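PDB 4EIU: uncharacterized hypothetical protein from Bacteroides uniformis, which is of unknown function, belongs to the DUF3823 family, and probably carries a transthyretin-like beta domain in its N-terminal part. Local coordinates for residues Asn161-Tyr171 and Trp184-Phe195. Sequence-based numbering, arbitrary orientation.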
loop_
_atom_site.group_PDB
_atom_site.type_symbol
_atom_site.label_atom_id
_atom_site.label_comp_id
_atom_site.label_asym_id
_atom_site.label_seq_id
_atom_site.Cartn_x
_atom_site.Cartn_y
_atom_site.Cartn_z
ATOM N N ASN A 161 6.464 6.775 13.117
ATOM C CA ASN A 161 6.792 8.064 12.507
ATOM C C ASN A 161 6.416 8.062 11.010
ATOM O O ASN A 161 6.770 7.137 10.270
ATOM C CB ASN A 161 8.289 8.400 12.611
ATOM C CG ASN A 161 8.756 8.659 14.045
ATOM O OD1 ASN A 161 7.965 8.921 14.929
ATOM N ND2 ASN A 161 10.045 8.559 14.259
ATOM N N VAL A 162 5.666 9.075 10.587
ATOM C CA VAL A 162 5.463 9.338 9.171
ATOM C C VAL A 162 6.754 9.961 8.628
ATOM O O VAL A 162 7.147 11.045 9.050
ATOM C CB VAL A 162 4.264 10.260 8.931
ATOM C CG1 VAL A 162 4.102 10.536 7.420
ATOM C CG2 VAL A 162 2.997 9.663 9.529
ATOM N N THR A 163 7.370 9.289 7.660
ATOM C CA THR A 163 8.739 9.604 7.210
ATOM C C THR A 163 8.755 10.494 5.979
ATOM O O THR A 163 9.730 11.204 5.748
ATOM C CB THR A 163 9.560 8.305 6.941
ATOM O OG1 THR A 163 8.944 7.521 5.894
ATOM C CG2 THR A 163 9.644 7.423 8.230
ATOM N N ASP A 164 7.702 10.454 5.164
ATOM C CA ASP A 164 7.700 11.210 3.912
ATOM C C ASP A 164 6.338 11.272 3.252
ATOM O O ASP A 164 5.495 10.432 3.535
ATOM C CB ASP A 164 8.734 10.649 2.905
ATOM C CG ASP A 164 8.506 9.182 2.553
ATOM O OD1 ASP A 164 9.005 8.324 3.295
ATOM O OD2 ASP A 164 7.881 8.904 1.504
ATOM N N ILE A 165 6.149 12.291 2.402
ATOM C CA ILE A 165 5.060 12.357 1.442
ATOM C C ILE A 165 5.669 12.373 0.049
ATOM O O ILE A 165 6.660 13.057 -0.196
ATOM C CB ILE A 165 4.203 13.628 1.580
ATOM C CG1 ILE A 165 3.354 13.559 2.853
ATOM C CG2 ILE A 165 3.303 13.809 0.342
ATOM C CD1 ILE A 165 2.718 14.883 3.252
ATOM N N GLN A 166 5.061 11.637 -0.873
ATOM C CA GLN A 166 5.505 11.646 -2.271
ATOM C C GLN A 166 4.410 12.259 -3.097
ATOM O O GLN A 166 3.227 12.019 -2.817
ATOM C CB GLN A 166 5.745 10.218 -2.773
ATOM C CG GLN A 166 6.731 9.420 -1.933
ATOM C CD GLN A 166 8.115 10.007 -1.971
ATOM O OE1 GLN A 166 8.604 10.369 -3.047
ATOM N NE2 GLN A 166 8.767 10.106 -0.804
ATOM N N PHE A 167 4.814 13.030 -4.111
ATOM C CA PHE A 167 3.933 13.525 -5.143
ATOM C C PHE A 167 4.442 12.922 -6.452
ATOM O O PHE A 167 5.392 13.417 -7.055
ATOM C CB PHE A 167 3.958 15.049 -5.119
ATOM C CG PHE A 167 2.982 15.716 -6.033
ATOM C CD1 PHE A 167 1.649 15.363 -6.049
ATOM C CD2 PHE A 167 3.397 16.775 -6.837
ATOM C CE1 PHE A 167 0.753 16.027 -6.868
ATOM C CE2 PHE A 167 2.506 17.436 -7.654
ATOM C CZ PHE A 167 1.183 17.051 -7.679
ATOM N N PHE A 168 3.856 11.778 -6.819
ATOM C CA PHE A 168 4.240 11.054 -8.013
ATOM C C PHE A 168 3.564 11.705 -9.213
ATOM O O PHE A 168 2.375 12.014 -9.184
ATOM C CB PHE A 168 3.853 9.577 -7.930
ATOM C CG PHE A 168 4.615 8.792 -6.888
ATOM C CD1 PHE A 168 5.999 8.667 -6.957
ATOM C CD2 PHE A 168 3.940 8.125 -5.866
ATOM C CE1 PHE A 168 6.694 7.917 -6.009
ATOM C CE2 PHE A 168 4.628 7.382 -4.911
ATOM C CZ PHE A 168 6.000 7.260 -4.991
ATOM N N VAL A 169 4.346 11.937 -10.260
ATOM C CA VAL A 169 3.827 12.484 -11.509
ATOM C C VAL A 169 4.267 11.568 -12.642
ATOM O O VAL A 169 5.426 11.136 -12.693
ATOM C CB VAL A 169 4.335 13.925 -11.712
ATOM C CG1 VAL A 169 3.895 14.487 -13.057
ATOM C CG2 VAL A 169 3.851 14.811 -10.569
ATOM N N SER A 170 3.337 11.249 -13.537
ATOM C CA SER A 170 3.628 10.379 -14.668
ATOM C C SER A 170 2.709 10.707 -15.852
ATOM O O SER A 170 1.566 11.151 -15.670
ATOM C CB SER A 170 3.432 8.926 -14.246
ATOM O OG SER A 170 3.850 8.006 -15.235
ATOM N N TYR A 171 3.208 10.491 -17.067
ATOM C CA TYR A 171 2.336 10.491 -18.240
ATOM C C TYR A 171 1.312 9.345 -18.157
ATOM O O TYR A 171 0.221 9.442 -18.734
ATOM C CB TYR A 171 3.142 10.377 -19.539
ATOM C CG TYR A 171 3.829 11.645 -19.990
ATOM C CD1 TYR A 171 3.117 12.837 -20.123
ATOM C CD2 TYR A 171 5.185 11.650 -20.351
ATOM C CE1 TYR A 171 3.730 14.001 -20.587
ATOM C CE2 TYR A 171 5.809 12.813 -20.811
ATOM C CZ TYR A 171 5.076 13.987 -20.927
ATOM O OH TYR A 171 5.666 15.163 -21.382
ATOM N N TRP A 184 9.628 15.109 -12.682
ATOM C CA TRP A 184 8.551 15.918 -12.110
ATOM C C TRP A 184 8.046 15.421 -10.780
ATOM O O TRP A 184 7.463 16.193 -10.019
ATOM C CB TRP A 184 7.392 15.989 -13.100
ATOM C CG TRP A 184 7.816 16.436 -14.479
ATOM C CD1 TRP A 184 8.530 17.580 -14.818
ATOM C CD2 TRP A 184 7.541 15.757 -15.760
ATOM N NE1 TRP A 184 8.722 17.651 -16.181
ATOM C CE2 TRP A 184 8.152 16.587 -16.803
ATOM C CE3 TRP A 184 6.880 14.583 -16.127
ATOM C CZ2 TRP A 184 8.088 16.245 -18.152
ATOM C CZ3 TRP A 184 6.813 14.247 -17.486
ATOM C CH2 TRP A 184 7.408 15.063 -18.477
ATOM N N SER A 185 8.238 14.145 -10.499
ATOM C CA SER A 185 7.874 13.601 -9.188
ATOM C C SER A 185 8.661 14.345 -8.089
ATOM O O SER A 185 9.787 14.818 -8.319
ATOM C CB SER A 185 8.125 12.094 -9.136
ATOM O OG SER A 185 7.261 11.421 -10.045
ATOM N N SER A 186 8.042 14.494 -6.922
ATOM C CA SER A 186 8.647 15.224 -5.834
ATOM C C SER A 186 8.354 14.537 -4.525
ATOM O O SER A 186 7.620 13.544 -4.473
ATOM C CB SER A 186 8.162 16.678 -5.803
ATOM O OG SER A 186 6.809 16.805 -5.376
ATOM N N SER A 187 8.947 15.059 -3.462
ATOM C CA SER A 187 8.680 14.530 -2.148
ATOM C C SER A 187 9.038 15.502 -1.032
ATOM O O SER A 187 9.695 16.523 -1.274
ATOM C CB SER A 187 9.377 13.172 -1.997
ATOM O OG SER A 187 10.776 13.288 -1.991
ATOM N N ILE A 188 8.521 15.238 0.166
ATOM C CA ILE A 188 8.947 15.936 1.369
ATOM C C ILE A 188 9.298 14.851 2.363
ATOM O O ILE A 188 8.494 13.937 2.565
ATOM C CB ILE A 188 7.851 16.824 1.994
ATOM C CG1 ILE A 188 7.255 17.802 0.964
ATOM C CG2 ILE A 188 8.444 17.632 3.146
ATOM C CD1 ILE A 188 5.916 18.380 1.382
ATOM N N ASN A 189 10.489 14.937 2.952
ATOM C CA ASN A 189 10.937 14.026 3.998
ATOM C C ASN A 189 10.781 14.684 5.353
ATOM O O ASN A 189 10.983 15.869 5.466
ATOM C CB ASN A 189 12.415 13.687 3.823
ATOM C CG ASN A 189 12.700 13.005 2.517
ATOM O OD1 ASN A 189 12.060 12.056 2.180
ATOM N ND2 ASN A 189 13.670 13.511 1.765
ATOM N N TYR A 190 10.432 13.901 6.378
ATOM C CA TYR A 190 10.229 14.410 7.742
ATOM C C TYR A 190 11.142 13.650 8.697
ATOM O O TYR A 190 11.184 12.428 8.677
ATOM C CB TYR A 190 8.762 14.227 8.152
ATOM C CG TYR A 190 7.832 15.017 7.271
ATOM C CD1 TYR A 190 7.636 16.381 7.483
ATOM C CD2 TYR A 190 7.203 14.435 6.194
ATOM C CE1 TYR A 190 6.808 17.135 6.652
ATOM C CE2 TYR A 190 6.367 15.177 5.366
ATOM C CZ TYR A 190 6.162 16.507 5.601
ATOM O OH TYR A 190 5.327 17.188 4.762
ATOM N N GLU A 191 11.871 14.373 9.528
ATOM C CA GLU A 191 12.830 13.738 10.426
ATOM C C GLU A 191 12.115 13.308 11.711
ATOM O O GLU A 191 11.251 14.031 12.230
ATOM C CB GLU A 191 13.986 14.687 10.727
ATOM C CG GLU A 191 15.198 13.969 11.313
ATOM C CD GLU A 191 16.082 14.875 12.143
ATOM O OE1 GLU A 191 16.213 16.063 11.793
ATOM O OE2 GLU A 191 16.637 14.399 13.158
ATOM N N GLY A 192 12.453 12.133 12.230
ATOM C CA GLY A 192 11.939 11.744 13.543
ATOM C C GLY A 192 10.420 11.804 13.517
ATOM O O GLY A 192 9.797 11.363 12.532
ATOM N N LYS A 193 9.820 12.356 14.574
ATOM C CA LYS A 193 8.351 12.464 14.645
ATOM C C LYS A 193 7.760 13.803 14.219
ATOM O O LYS A 193 6.634 14.099 14.582
ATOM C CB LYS A 193 7.826 12.073 16.043
ATOM C CG LYS A 193 8.017 13.040 17.192
ATOM C CD LYS A 193 7.561 12.386 18.502
ATOM C CE LYS A 193 8.309 12.953 19.713
ATOM N NZ LYS A 193 7.951 14.346 20.099
ATOM N N SER A 194 8.470 14.566 13.394
ATOM C CA SER A 194 8.063 15.963 13.100
ATOM C C SER A 194 6.805 16.091 12.220
ATOM O O SER A 194 6.274 17.175 12.067
ATOM C CB SER A 194 9.211 16.721 12.437
ATOM O OG SER A 194 9.567 16.037 11.244
ATOM N N PHE A 195 6.334 15.004 11.619
ATOM C CA PHE A 195 5.040 15.025 10.940
ATOM C C PHE A 195 3.802 15.035 11.850
ATOM O O PHE A 195 2.704 15.374 11.364
ATOM C CB PHE A 195 4.882 13.819 9.998
ATOM C CG PHE A 195 3.793 14.017 8.984
ATOM C CD1 PHE A 195 4.034 14.764 7.841
ATOM C CD2 PHE A 195 2.515 13.511 9.196
ATOM C CE1 PHE A 195 3.026 14.999 6.915
ATOM C CE2 PHE A 195 1.506 13.721 8.267
ATOM C CZ PHE A 195 1.767 14.472 7.128
HETATM O O HOH W 1 7.326 12.286 11.480
HETATM O O HOH W 2 11.510 10.968 -0.134
HETATM O O HOH W 3 8.147 11.104 -5.759
#
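Ile165 and Ile188 form a hydrogen-bonded pair in an antiparallel beta ladder, with each backbone N donating to the other's O. The ladder joins strand 162-170 to strand 186-189, an edge strand of a four-stranded antiparallel sheet. Phe167 and Ser186 make the next such pair. Beyond it, Ser185 OG takes over the backbone's role and accepts from Val169 N at 3.0 Å, almost straight at 177°; it is also hydrogen-bonded to Asp181.

Between these pairs, Gln166 runs over Ser187. Its CB lies over one face of the Phe168 ring. The chain bends at CG (chi2 -64°), which carries CD back across Ser187 CB. OE1 comes within 3.1 Å of that CB and accepts from a water that also donates to Ser186 O. NE2 donates to Asp164 OD2 at 2.7 Å, from above the carboxylate plane. It also donates to a second water, which reaches Asn189 OD1. Both ends of the amide are therefore held. Arg224 and Trp238 add further bonds to the buried Asp164 carboxylate.

On the other face, Ile165 CD1 meets the Phe195 ring and Tyr190. Val162 CG1 sits over the Phe195 face, 4.0 Å from its centroid. Strand 129-138 packs against this group. At the far end, the Trp184 edge points at the Tyr171 face, planes at 81°, with Trp184 CH2 3.5 Å from Tyr171 CZ.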